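Local coordinates for mandelate racemase/muconate lactonizing enzyme family protein (Roseovarius sp. TM1035, PDB 3T9P) that is of unproven function but, as a mandelate racemase/muconate lactonizing enzyme family member, probably acts on a carboxylate substrate in the manner of the enolase superfamily, at residues 132-137 and 321-326; 274-279 and 301-306. All blocks are in the same frame, centred on the assembly; numbering follows the deposited sequence.

Interaction 1 of 2, residues 132-137 and 321-326; sequences GPVRAY and LLRAIP. With SO4 (sulfate ion), chain C.
Leu322 and Arg323, near the C-terminal end of helix 313-322, meet the first strand of the barrel domain of this enolase-superfamily fold, 132-139, near its start. Leu322 turns its CB toward the strand and brings CD1 to 4.1 Å from CG1 of Val134, two branched apolar side chains crossing at about a right angle; the same leucine also packs on Leu332 of the strand 332-335, so a bulky hydrophobic residue fits here. Arg323 follows and makes the polar part of the contact as well as an apolar one. Its aliphatic part slides past Val134, with CD 3.5 Å from CG2 of that valine; a chi1 of -178° splits the valine methyls, CG1 to Leu322 and CG2 to Arg323. Bends at chi2 (-61°) and chi3 (-53°) then fold the arginine back, and one face of its guanidinium is covered by Gly132, whose CA lies 3.6 Å from the plane, over its centre. Having no side chain, Gly132 lets the flat group come this close, and its very extended backbone is one that glycine readily adopts. Arg323 gives NE to O of Ser130 and NH1 to O of Pro133, 2.9 Å away and near the guanidinium plane. A sulfate, probably from the crystallisation liquor, binds at the same edge: NH1, shared with Pro133, reaches its O2 at 2.8 Å in an almost straight bond, and Arg323 NH2 reaches its O1 at 2.6 Å.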
loop_
_atom_site.group_PDB
_atom_site.type_symbol
_atom_site.label_atom_id
_atom_site.label_comp_id
_atom_site.label_asym_id
_atom_site.label_seq_id
_atom_site.Cartn_x
_atom_site.Cartn_y
_atom_site.Cartn_z
ATOM N N GLY A 132 -13.649 3.614 -31.360
ATOM C CA GLY A 132 -13.573 4.906 -31.974
ATOM C C GLY A 132 -12.317 5.664 -31.545
ATOM O O GLY A 132 -11.430 5.139 -30.818
ATOM N N PRO A 133 -12.242 6.940 -31.963
ATOM C CA PRO A 133 -11.049 7.720 -31.645
ATOM C C PRO A 133 -11.065 8.318 -30.238
ATOM O O PRO A 133 -12.150 8.539 -29.601
ATOM C CB PRO A 133 -11.132 8.894 -32.685
ATOM C CG PRO A 133 -12.684 9.108 -32.857
ATOM C CD PRO A 133 -13.115 7.608 -32.988
ATOM N N VAL A 134 -9.846 8.521 -29.702
ATOM C CA VAL A 134 -9.656 9.177 -28.456
ATOM C C VAL A 134 -8.651 10.356 -28.691
ATOM O O VAL A 134 -7.478 10.109 -29.061
ATOM C CB VAL A 134 -9.098 8.151 -27.471
ATOM C CG1 VAL A 134 -8.913 8.772 -26.125
ATOM C CG2 VAL A 134 -10.115 7.026 -27.280
ATOM N N ARG A 135 -9.061 11.601 -28.437
ATOM C CA ARG A 135 -8.127 12.730 -28.484
ATOM C C ARG A 135 -7.023 12.535 -27.423
ATOM O O ARG A 135 -7.305 12.187 -26.270
ATOM C CB ARG A 135 -8.781 14.041 -28.059
ATOM C CG ARG A 135 -7.868 15.276 -28.370
ATOM C CD ARG A 135 -8.364 16.419 -27.586
ATOM N NE ARG A 135 -7.544 17.595 -27.843
ATOM C CZ ARG A 135 -7.763 18.744 -27.261
ATOM N NH1 ARG A 135 -8.771 18.842 -26.387
ATOM N NH2 ARG A 135 -6.989 19.770 -27.555
ATOM N N ALA A 136 -5.796 12.799 -27.803
ATOM C CA ALA A 136 -4.660 12.567 -26.861
ATOM C C ALA A 136 -3.975 13.885 -26.552
ATOM O O ALA A 136 -3.936 14.813 -27.433
ATOM C CB ALA A 136 -3.593 11.614 -27.559
ATOM N N TYR A 137 -3.268 13.915 -25.426
ATOM C CA TYR A 137 -2.319 14.971 -25.215
ATOM C C TYR A 137 -0.936 14.334 -25.241
ATOM O O TYR A 137 -0.757 13.251 -24.754
ATOM C CB TYR A 137 -2.589 15.729 -23.894
ATOM C CG TYR A 137 -2.381 15.036 -22.571
ATOM C CD1 TYR A 137 -3.479 14.575 -21.832
ATOM C CD2 TYR A 137 -1.120 15.070 -21.937
ATOM C CE1 TYR A 137 -3.296 14.070 -20.468
ATOM C CE2 TYR A 137 -0.923 14.591 -20.620
ATOM C CZ TYR A 137 -2.007 14.065 -19.919
ATOM O OH TYR A 137 -1.780 13.653 -18.643
ATOM N N LEU A 321 -11.107 2.568 -21.626
ATOM C CA LEU A 321 -11.881 3.191 -20.549
ATOM C C LEU A 321 -12.467 4.562 -20.983
ATOM O O LEU A 321 -13.660 4.858 -20.657
ATOM C CB LEU A 321 -11.038 3.415 -19.275
ATOM C CG LEU A 321 -11.600 4.169 -18.080
ATOM C CD1 LEU A 321 -12.240 3.097 -17.207
ATOM C CD2 LEU A 321 -10.523 4.814 -17.208
ATOM N N LEU A 322 -11.657 5.413 -21.665
ATOM C CA LEU A 322 -12.191 6.764 -22.070
ATOM C C LEU A 322 -13.295 6.652 -23.130
ATOM O O LEU A 322 -14.107 7.579 -23.257
ATOM C CB LEU A 322 -11.091 7.696 -22.614
ATOM C CG LEU A 322 -10.176 8.138 -21.491
ATOM C CD1 LEU A 322 -8.842 8.755 -22.072
ATOM C CD2 LEU A 322 -10.869 9.128 -20.544
ATOM N N ARG A 323 -13.293 5.580 -23.918
ATOM C CA ARG A 323 -14.392 5.302 -24.852
ATOM C C ARG A 323 -15.694 4.858 -24.159
ATOM O O ARG A 323 -16.699 4.656 -24.852
ATOM C CB ARG A 323 -13.983 4.217 -25.872
ATOM C CG ARG A 323 -12.919 4.677 -26.934
ATOM C CD ARG A 323 -13.378 5.845 -27.826
ATOM N NE ARG A 323 -14.698 5.554 -28.475
ATOM C CZ ARG A 323 -15.383 6.391 -29.284
ATOM N NH1 ARG A 323 -14.897 7.564 -29.644
ATOM N NH2 ARG A 323 -16.578 6.050 -29.745
ATOM N N ALA A 324 -15.713 4.663 -22.853
ATOM C CA ALA A 324 -16.859 4.064 -22.244
ATOM C C ALA A 324 -17.419 4.903 -21.103
ATOM O O ALA A 324 -18.651 4.953 -20.919
ATOM C CB ALA A 324 -16.478 2.602 -21.739
ATOM N N ILE A 325 -16.589 5.648 -20.373
ATOM C CA ILE A 325 -17.104 6.261 -19.118
ATOM C C ILE A 325 -17.956 7.520 -19.438
ATOM O O ILE A 325 -17.664 8.220 -20.403
ATOM C CB ILE A 325 -16.041 6.592 -18.081
ATOM C CG1 ILE A 325 -15.017 7.635 -18.617
ATOM C CG2 ILE A 325 -15.400 5.238 -17.545
ATOM C CD1 ILE A 325 -14.157 8.258 -17.460
ATOM N N PRO A 326 -19.000 7.809 -18.598
ATOM C CA PRO A 326 -19.807 9.000 -18.968
ATOM C C PRO A 326 -19.144 10.330 -18.590
ATOM O O PRO A 326 -19.586 11.432 -19.044
ATOM C CB PRO A 326 -21.133 8.779 -18.163
ATOM C CG PRO A 326 -20.632 7.992 -16.880
ATOM C CD PRO A 326 -19.531 7.088 -17.414
HETATM S S SO4 C . -17.143 8.841 -32.134
HETATM O O1 SO4 C . -17.396 7.443 -31.799
HETATM O O2 SO4 C . -16.144 9.449 -31.237
HETATM O O3 SO4 C . -16.645 8.840 -33.530
HETATM O O4 SO4 C . -18.369 9.645 -31.984
#

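Interaction 2 of 2, residues 274-279 and 301-306; sequences VDIVQP and GLPVTP
Segments 274-279 and 301-306 run in the same direction and are joined by a single parallel bridge, Val277 with Val304, whose CA atoms lie 5.0 Å apart. Val277 uses both its backbone groups: its N donates to O of Pro303 (3.2 Å), and its O receives N of Thr305 (2.9 Å). Pro303, with no N-H to give, contributes its carbonyl O. Before the bridge, Gly301 ends the helix 287-299 in a Schellman motif, its positive phi easily adopted by glycine. Leu302 then points toward the other segment and lays CD1 3.4 Å from O of Val274; the same methyl packs near CG2 of Val274 and CG1 of Val277, and the leucine also touches Leu269, an apolar setting that suits it. On one side of the bridged backbones, Val277 and Val304 touch through their CG2 methyls at 3.7 Å, and CG1 of Val304 meets the ring of Pro279 at CD. On the other, CG2 of Ile276 rests 3.6 Å from CB of Thr305, while CG1 of Ile276 lies 4.1 Å from CG of Pro303, the two side chains crossing at about a right angle. Asp275 turns away and forms a salt bridge with Arg246. This is a step of the enolase-superfamily barrel: the strand 276-277 pairs in parallel with 252-255, against which Ile276 packs. Helix 287-299 places Cys294 and Ala297 against Val304, and helix 262-270 sets Trp265 against Val277 and Pro279.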
loop_
_atom_site.group_PDB
_atom_site.type_symbol
_atom_site.label_atom_id
_atom_site.label_comp_id
_atom_site.label_asym_id
_atom_site.label_seq_id
_atom_site.Cartn_x
_atom_site.Cartn_y
_atom_site.Cartn_z
ATOM N N VAL A 274 -9.075 18.138 -5.560
ATOM C CA VAL A 274 -8.874 18.268 -6.971
ATOM C C VAL A 274 -10.107 18.650 -7.788
ATOM O O VAL A 274 -11.192 18.314 -7.446
ATOM C CB VAL A 274 -8.298 16.965 -7.519
ATOM C CG1 VAL A 274 -6.993 16.627 -6.818
ATOM C CG2 VAL A 274 -9.273 15.857 -7.326
ATOM N N ASP A 275 -9.883 19.333 -8.886
ATOM C CA ASP A 275 -10.902 19.541 -9.891
ATOM C C ASP A 275 -11.070 18.335 -10.868
ATOM O O ASP A 275 -12.161 18.142 -11.506
ATOM C CB ASP A 275 -10.455 20.702 -10.712
ATOM C CG ASP A 275 -10.433 21.969 -9.929
ATOM O OD1 ASP A 275 -11.503 22.352 -9.422
ATOM O OD2 ASP A 275 -9.377 22.632 -9.878
ATOM N N ILE A 276 -9.978 17.531 -11.036
ATOM C CA ILE A 276 -9.948 16.434 -12.047
ATOM C C ILE A 276 -9.230 15.214 -11.432
ATOM O O ILE A 276 -8.187 15.401 -10.817
ATOM C CB ILE A 276 -9.146 16.835 -13.283
ATOM C CG1 ILE A 276 -9.774 18.052 -14.013
ATOM C CG2 ILE A 276 -8.930 15.628 -14.195
ATOM C CD1 ILE A 276 -8.984 18.640 -15.108
ATOM N N VAL A 277 -9.838 14.019 -11.486
ATOM C CA VAL A 277 -9.234 12.813 -10.809
ATOM C C VAL A 277 -8.460 12.041 -11.889
ATOM O O VAL A 277 -8.887 12.048 -13.037
ATOM C CB VAL A 277 -10.266 11.834 -10.126
ATOM C CG1 VAL A 277 -11.068 12.615 -8.943
ATOM C CG2 VAL A 277 -11.190 11.253 -11.099
ATOM N N GLN A 278 -7.365 11.369 -11.491
ATOM C CA GLN A 278 -6.421 10.834 -12.500
ATOM C C GLN A 278 -5.948 9.499 -12.035
ATOM O O GLN A 278 -4.749 9.342 -11.853
ATOM C CB GLN A 278 -5.179 11.781 -12.569
ATOM C CG GLN A 278 -5.603 13.128 -13.068
ATOM C CD GLN A 278 -4.474 13.919 -13.602
ATOM O OE1 GLN A 278 -3.646 14.357 -12.792
ATOM N NE2 GLN A 278 -4.458 14.186 -14.969
ATOM N N PRO A 279 -6.883 8.521 -11.830
ATOM C CA PRO A 279 -6.417 7.184 -11.440
ATOM C C PRO A 279 -5.538 6.643 -12.590
ATOM O O PRO A 279 -5.703 7.077 -13.771
ATOM C CB PRO A 279 -7.746 6.333 -11.398
ATOM C CG PRO A 279 -8.666 7.021 -12.375
ATOM C CD PRO A 279 -8.321 8.544 -12.175
ATOM N N GLY A 301 -19.279 15.081 -9.000
ATOM C CA GLY A 301 -19.287 16.002 -10.100
ATOM C C GLY A 301 -17.977 16.375 -10.811
ATOM O O GLY A 301 -17.867 17.435 -11.383
ATOM N N LEU A 302 -17.005 15.466 -10.806
ATOM C CA LEU A 302 -15.680 15.665 -11.368
ATOM C C LEU A 302 -15.366 14.739 -12.546
ATOM O O LEU A 302 -15.745 13.606 -12.543
ATOM C CB LEU A 302 -14.601 15.511 -10.305
ATOM C CG LEU A 302 -14.673 16.313 -9.005
ATOM C CD1 LEU A 302 -13.643 15.973 -8.041
ATOM C CD2 LEU A 302 -14.836 17.796 -9.082
ATOM N N PRO A 303 -14.683 15.269 -13.544
ATOM C CA PRO A 303 -14.232 14.511 -14.692
ATOM C C PRO A 303 -13.031 13.595 -14.395
ATOM O O PRO A 303 -12.353 13.838 -13.471
ATOM C CB PRO A 303 -13.817 15.592 -15.673
ATOM C CG PRO A 303 -13.490 16.678 -14.923
ATOM C CD PRO A 303 -14.104 16.599 -13.582
ATOM N N VAL A 304 -12.808 12.608 -15.232
ATOM C CA VAL A 304 -11.730 11.668 -15.040
ATOM C C VAL A 304 -10.753 11.848 -16.214
ATOM O O VAL A 304 -11.111 11.563 -17.403
ATOM C CB VAL A 304 -12.247 10.272 -15.078
ATOM C CG1 VAL A 304 -11.124 9.254 -14.881
ATOM C CG2 VAL A 304 -13.282 10.134 -13.905
ATOM N N THR A 305 -9.505 12.205 -15.852
ATOM C CA THR A 305 -8.482 12.272 -16.932
ATOM C C THR A 305 -7.348 11.320 -16.472
ATOM O O THR A 305 -6.439 11.767 -15.784
ATOM C CB THR A 305 -8.029 13.745 -17.148
ATOM O OG1 THR A 305 -9.164 14.523 -17.625
ATOM C CG2 THR A 305 -6.956 13.862 -18.252
ATOM N N PRO A 306 -7.436 10.034 -16.821
ATOM C CA PRO A 306 -6.551 8.991 -16.195
ATOM C C PRO A 306 -5.037 9.199 -16.551
ATOM O O PRO A 306 -4.687 9.953 -17.559
ATOM C CB PRO A 306 -6.999 7.690 -16.874
ATOM C CG PRO A 306 -8.432 8.014 -17.479
ATOM C CD PRO A 306 -8.311 9.466 -17.906
#

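In the fold
From the N terminus, the chain first lays down three strands of an antiparallel sheet that the C-terminal strand 382-387 completes, then enters the barrel with strand 132-139. Interaction 1 closes a long loop, from this strand to the C-terminal end of helix 313-322, spanning most of the barrel's strands and helices. Interaction 2 is nested within it and closes a much shorter, mainly helical loop, tying strand 276-277 to residues 301-306, which follow helix 287-299. The contacts' centres lie about 14 Å apart, yet the contacts touch: Ile325 CD1 packs on Val304 CB at 3.7 Å, and Leu322 and Leu321 reach Pro306.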